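Local coordinates for protein D-3-phosphoglycerate dehydrogenase (Sulfolobus tokodaii, PDB 2EKL) that probably oxidises D-3-phosphoglycerate with NAD as a dehydrogenase of the D-isomer specific 2-hydroxyacid family, in amino-acid biosynthesis, at residues Asp15-Ile27 with Ala296-Lys308. Numbering follows the deposited sequence.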
loop_
_atom_site.group_PDB
_atom_site.type_symbol
_atom_site.label_atom_id
_atom_site.label_comp_id
_atom_site.label_asym_id
_atom_site.label_seq_id
_atom_site.Cartn_x
_atom_site.Cartn_y
_atom_site.Cartn_z
ATOM N N ASP A 15 21.355 19.610 -2.870
ATOM C CA ASP A 15 22.254 18.477 -2.693
ATOM C C ASP A 15 23.671 18.922 -3.021
ATOM O O ASP A 15 23.910 19.540 -4.056
ATOM C CB ASP A 15 21.841 17.332 -3.615
ATOM C CG ASP A 15 22.513 16.021 -3.253
ATOM O OD1 ASP A 15 23.760 15.959 -3.260
ATOM O OD2 ASP A 15 21.789 15.049 -2.960
ATOM N N GLU A 16 24.607 18.598 -2.136
ATOM C CA GLU A 16 25.998 18.991 -2.316
ATOM C C GLU A 16 26.656 18.412 -3.568
ATOM O O GLU A 16 27.670 18.929 -4.030
ATOM C CB GLU A 16 26.811 18.598 -1.080
ATOM C CG GLU A 16 28.140 19.329 -0.948
ATOM C CD GLU A 16 27.965 20.830 -0.792
ATOM O OE1 GLU A 16 27.219 21.253 0.118
ATOM O OE2 GLU A 16 28.575 21.590 -1.575
ATOM N N ILE A 17 26.082 17.349 -4.123
ATOM C CA ILE A 17 26.653 16.734 -5.318
ATOM C C ILE A 17 26.772 17.733 -6.468
ATOM O O ILE A 17 27.799 17.789 -7.147
ATOM C CB ILE A 17 25.812 15.523 -5.789
ATOM C CG1 ILE A 17 26.451 14.890 -7.030
ATOM C CG2 ILE A 17 24.394 15.964 -6.112
ATOM C CD1 ILE A 17 27.860 14.380 -6.812
ATOM N N LEU A 18 25.725 18.529 -6.674
ATOM C CA LEU A 18 25.709 19.516 -7.748
ATOM C C LEU A 18 26.740 20.615 -7.514
ATOM O O LEU A 18 27.475 20.988 -8.426
ATOM C CB LEU A 18 24.306 20.125 -7.881
ATOM C CG LEU A 18 24.005 21.023 -9.088
ATOM C CD1 LEU A 18 22.498 21.070 -9.317
ATOM C CD2 LEU A 18 24.553 22.422 -8.868
ATOM N N ILE A 19 26.794 21.130 -6.290
ATOM C CA ILE A 19 27.741 22.186 -5.959
ATOM C C ILE A 19 29.175 21.675 -6.094
ATOM O O ILE A 19 30.034 22.347 -6.665
ATOM C CB ILE A 19 27.527 22.690 -4.519
ATOM C CG1 ILE A 19 26.099 23.215 -4.360
ATOM C CG2 ILE A 19 28.527 23.792 -4.201
ATOM C CD1 ILE A 19 25.772 23.683 -2.951
ATOM N N LYS A 20 29.422 20.485 -5.562
ATOM C CA LYS A 20 30.748 19.874 -5.621
ATOM C C LYS A 20 31.192 19.678 -7.067
ATOM O O LYS A 20 32.338 19.958 -7.418
ATOM C CB LYS A 20 30.732 18.525 -4.894
ATOM C CG LYS A 20 31.968 17.661 -5.118
ATOM C CD LYS A 20 31.937 16.421 -4.231
ATOM C CE LYS A 20 33.018 15.422 -4.626
ATOM N NZ LYS A 20 34.382 16.016 -4.566
ATOM N N THR A 21 30.274 19.206 -7.903
ATOM C CA THR A 21 30.573 18.965 -9.309
ATOM C C THR A 21 30.975 20.248 -10.031
ATOM O O THR A 21 31.934 20.259 -10.804
ATOM C CB THR A 21 29.361 18.314 -10.015
ATOM O OG1 THR A 21 29.092 17.043 -9.409
ATOM C CG2 THR A 21 29.643 18.107 -11.496
ATOM N N LEU A 22 30.251 21.331 -9.770
ATOM C CA LEU A 22 30.550 22.613 -10.392
ATOM C C LEU A 22 31.884 23.157 -9.892
ATOM O O LEU A 22 32.705 23.628 -10.678
ATOM C CB LEU A 22 29.438 23.621 -10.095
ATOM C CG LEU A 22 28.083 23.335 -10.749
ATOM C CD1 LEU A 22 27.071 24.379 -10.309
ATOM C CD2 LEU A 22 28.237 23.340 -12.268
ATOM N N ARG A 23 32.100 23.091 -8.584
ATOM C CA ARG A 23 33.341 23.588 -8.011
ATOM C C ARG A 23 34.556 22.821 -8.524
ATOM O O ARG A 23 35.587 23.423 -8.822
ATOM C CB ARG A 23 33.267 23.545 -6.480
ATOM C CG ARG A 23 32.446 24.697 -5.919
ATOM C CD ARG A 23 32.206 24.608 -4.423
ATOM N NE ARG A 23 31.570 25.834 -3.948
ATOM C CZ ARG A 23 30.965 25.969 -2.773
ATOM N NH1 ARG A 23 30.904 24.949 -1.929
ATOM N NH2 ARG A 23 30.416 27.131 -2.444
ATOM N N GLU A 24 34.431 21.502 -8.645
ATOM C CA GLU A 24 35.535 20.680 -9.136
ATOM C C GLU A 24 35.962 21.099 -10.535
ATOM O O GLU A 24 37.124 20.936 -10.911
ATOM C CB GLU A 24 35.139 19.203 -9.190
ATOM C CG GLU A 24 34.764 18.585 -7.868
ATOM C CD GLU A 24 34.443 17.115 -8.009
ATOM O OE1 GLU A 24 33.736 16.752 -8.975
ATOM O OE2 GLU A 24 34.890 16.326 -7.157
ATOM N N LYS A 25 35.019 21.628 -11.307
ATOM C CA LYS A 25 35.312 22.037 -12.673
ATOM C C LYS A 25 35.743 23.493 -12.823
ATOM O O LYS A 25 35.797 24.023 -13.931
ATOM C CB LYS A 25 34.108 21.732 -13.566
ATOM C CG LYS A 25 33.805 20.240 -13.642
ATOM C CD LYS A 25 32.704 19.923 -14.631
ATOM C CE LYS A 25 32.407 18.433 -14.649
ATOM N NZ LYS A 25 33.590 17.627 -15.059
ATOM N N GLY A 26 36.059 24.133 -11.702
ATOM C CA GLY A 26 36.519 25.509 -11.747
ATOM C C GLY A 26 35.458 26.579 -11.909
ATOM O O GLY A 26 35.791 27.755 -12.048
ATOM N N ILE A 27 34.188 26.189 -11.899
ATOM C CA ILE A 27 33.126 27.172 -12.058
ATOM C C ILE A 27 32.993 27.957 -10.738
ATOM O O ILE A 27 33.073 27.407 -9.646
ATOM C CB ILE A 27 31.789 26.472 -12.334
ATOM C CG1 ILE A 27 31.735 25.751 -13.693
ATOM C CG2 ILE A 27 30.642 27.470 -12.268
ATOM C CD1 ILE A 27 32.411 26.533 -14.825
ATOM N N ALA A 296 18.876 15.148 -7.853
ATOM C CA ALA A 296 20.147 15.860 -7.781
ATOM C C ALA A 296 21.083 15.465 -8.920
ATOM O O ALA A 296 21.657 16.331 -9.585
ATOM C CB ALA A 296 20.821 15.598 -6.433
ATOM N N GLU A 297 21.233 14.162 -9.147
ATOM C CA GLU A 297 22.113 13.662 -10.204
ATOM C C GLU A 297 21.669 14.075 -11.600
ATOM O O GLU A 297 22.487 14.475 -12.428
ATOM C CB GLU A 297 22.204 12.136 -10.153
ATOM C CG GLU A 297 22.685 11.581 -8.826
ATOM C CD GLU A 297 22.946 10.091 -8.890
ATOM O OE1 GLU A 297 22.111 9.364 -9.469
ATOM O OE2 GLU A 297 23.980 9.644 -8.354
ATOM N N MET A 298 20.372 13.963 -11.863
ATOM C CA MET A 298 19.838 14.327 -13.164
ATOM C C MET A 298 19.950 15.821 -13.419
ATOM O O MET A 298 20.305 16.242 -14.519
ATOM C CB MET A 298 18.378 13.895 -13.275
ATOM C CG MET A 298 18.193 12.399 -13.360
ATOM S SD MET A 298 16.470 11.979 -13.644
ATOM C CE MET A 298 16.156 12.953 -15.131
ATOM N N THR A 299 19.642 16.624 -12.407
ATOM C CA THR A 299 19.725 18.067 -12.562
ATOM C C THR A 299 21.184 18.439 -12.811
ATOM O O THR A 299 21.482 19.299 -13.638
ATOM C CB THR A 299 19.195 18.798 -11.311
ATOM O OG1 THR A 299 17.813 18.466 -11.115
ATOM C CG2 THR A 299 19.320 20.313 -11.480
ATOM N N THR A 300 22.090 17.774 -12.103
ATOM C CA THR A 300 23.520 18.031 -12.265
ATOM C C THR A 300 23.991 17.619 -13.659
ATOM O O THR A 300 24.696 18.372 -14.336
ATOM C CB THR A 300 24.345 17.263 -11.213
ATOM O OG1 THR A 300 23.970 17.710 -9.906
ATOM C CG2 THR A 300 25.848 17.508 -11.417
ATOM N N GLN A 301 23.598 16.430 -14.100
ATOM C CA GLN A 301 24.013 15.966 -15.416
ATOM C C GLN A 301 23.420 16.797 -16.549
ATOM O O GLN A 301 24.104 17.086 -17.538
ATOM C CB GLN A 301 23.653 14.493 -15.611
ATOM C CG GLN A 301 24.301 13.897 -16.853
ATOM C CD GLN A 301 25.796 14.187 -16.915
ATOM O OE1 GLN A 301 26.559 13.767 -16.043
ATOM N NE2 GLN A 301 26.217 14.917 -17.946
ATOM N N ASN A 302 22.155 17.185 -16.421
ATOM C CA ASN A 302 21.528 17.995 -17.458
ATOM C C ASN A 302 22.152 19.385 -17.498
ATOM O O ASN A 302 22.269 19.994 -18.565
ATOM C CB ASN A 302 20.013 18.094 -17.238
ATOM C CG ASN A 302 19.296 16.796 -17.568
ATOM O OD1 ASN A 302 19.796 15.988 -18.352
ATOM N ND2 ASN A 302 18.116 16.597 -16.988
ATOM N N LEU A 303 22.558 19.884 -16.334
ATOM C CA LEU A 303 23.193 21.193 -16.261
ATOM C C LEU A 303 24.547 21.135 -16.959
ATOM O O LEU A 303 24.907 22.040 -17.715
ATOM C CB LEU A 303 23.382 21.619 -14.802
ATOM C CG LEU A 303 24.176 22.908 -14.570
ATOM C CD1 LEU A 303 23.548 24.046 -15.357
ATOM C CD2 LEU A 303 24.208 23.227 -13.076
ATOM N N LEU A 304 25.293 20.064 -16.710
ATOM C CA LEU A 304 26.607 19.899 -17.326
ATOM C C LEU A 304 26.502 19.789 -18.844
ATOM O O LEU A 304 27.315 20.362 -19.572
ATOM C CB LEU A 304 27.311 18.657 -16.776
ATOM C CG LEU A 304 27.824 18.716 -15.333
ATOM C CD1 LEU A 304 28.510 17.412 -14.989
ATOM C CD2 LEU A 304 28.792 19.875 -15.173
ATOM N N ASN A 305 25.502 19.053 -19.324
ATOM C CA ASN A 305 25.321 18.898 -20.763
ATOM C C ASN A 305 25.027 20.248 -21.409
ATOM O O ASN A 305 25.561 20.564 -22.477
ATOM C CB ASN A 305 24.181 17.925 -21.068
ATOM C CG ASN A 305 24.059 17.626 -22.554
ATOM O OD1 ASN A 305 24.984 17.090 -23.170
ATOM N ND2 ASN A 305 22.920 17.978 -23.139
ATOM N N ALA A 306 24.174 21.039 -20.761
ATOM C CA ALA A 306 23.821 22.364 -21.262
ATOM C C ALA A 306 25.055 23.264 -21.277
ATOM O O ALA A 306 25.240 24.072 -22.190
ATOM C CB ALA A 306 22.737 22.981 -20.393
ATOM N N MET A 307 25.899 23.130 -20.260
ATOM C CA MET A 307 27.116 23.927 -20.188
ATOM C C MET A 307 28.074 23.519 -21.305
ATOM O O MET A 307 28.718 24.370 -21.927
ATOM C CB MET A 307 27.790 23.748 -18.825
ATOM C CG MET A 307 27.005 24.351 -17.671
ATOM S SD MET A 307 27.742 23.974 -16.068
ATOM C CE MET A 307 29.041 25.199 -16.006
ATOM N N LYS A 308 28.158 22.220 -21.573
ATOM C CA LYS A 308 29.049 21.732 -22.621
ATOM C C LYS A 308 28.596 22.232 -23.988
ATOM O O LYS A 308 29.417 22.624 -24.819
ATOM C CB LYS A 308 29.097 20.202 -22.624
ATOM C CG LYS A 308 30.015 19.627 -23.696
ATOM C CD LYS A 308 30.165 18.121 -23.566
ATOM C CE LYS A 308 30.881 17.742 -22.280
ATOM N NZ LYS A 308 31.123 16.274 -22.196
#
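Leu18 and Thr300 mark the tightest point between two near-parallel helices, whose axes come within 9.0 Å at 27°. Their side chains slide past each other in opposite directions, bringing Thr300 OG1 within 3.2 Å of Leu18 CB. No hydrogen bond spans the interface; the two threonine hydroxyls are instead satisfied within their own helices. With OG1 beside its own backbone N (chi1 -62°), Thr300 donates to Ala296 O at 2.7 Å, while its amide reaches the same oxygen from the opposite face. Thr21 grips Ile17 O in the same way. Both threonines thereby offer methyls to the partner helix, and Thr21 CG2 meets Thr300 CG2 tip to tip at 3.8 Å. At the start of helix 16-24, Asp15 OD1 caps Ile17 N through its anti lone pair, and Asp15 CB rests 3.5 Å from Ala296 CB, which Ile17 CG2 also touches.

Apolar packing carries the rest. Leu304 lies against Thr21 CG2, and the CD and CE methylenes of Lys25 cross Leu304 at about a right angle. Toward the sheet, Leu22 crosses Leu303 and brings CD2 to 3.9 Å from Met307 SD. A bend at the last torsion of Met307 (chi3 81°) carries CE to Ile27 CG1, 3.6 Å away, in the Schellman motif that ends helix 16-24, where Gly26 is the C-prime residue and Ile27 N bonds to Leu22 O.

On the sheet itself, Leu18 touches Val51, Leu22 Val29, and Leu303 and Met307 both Ile49 and Ile71. Helix 289-309, following the last strand of the NAD-binding sheet, thus returns to pack beside helix 16-24 on the five-stranded parallel sheet, the chain crossing back to the substrate-binding domain characteristic of D-2-hydroxyacid dehydrogenases.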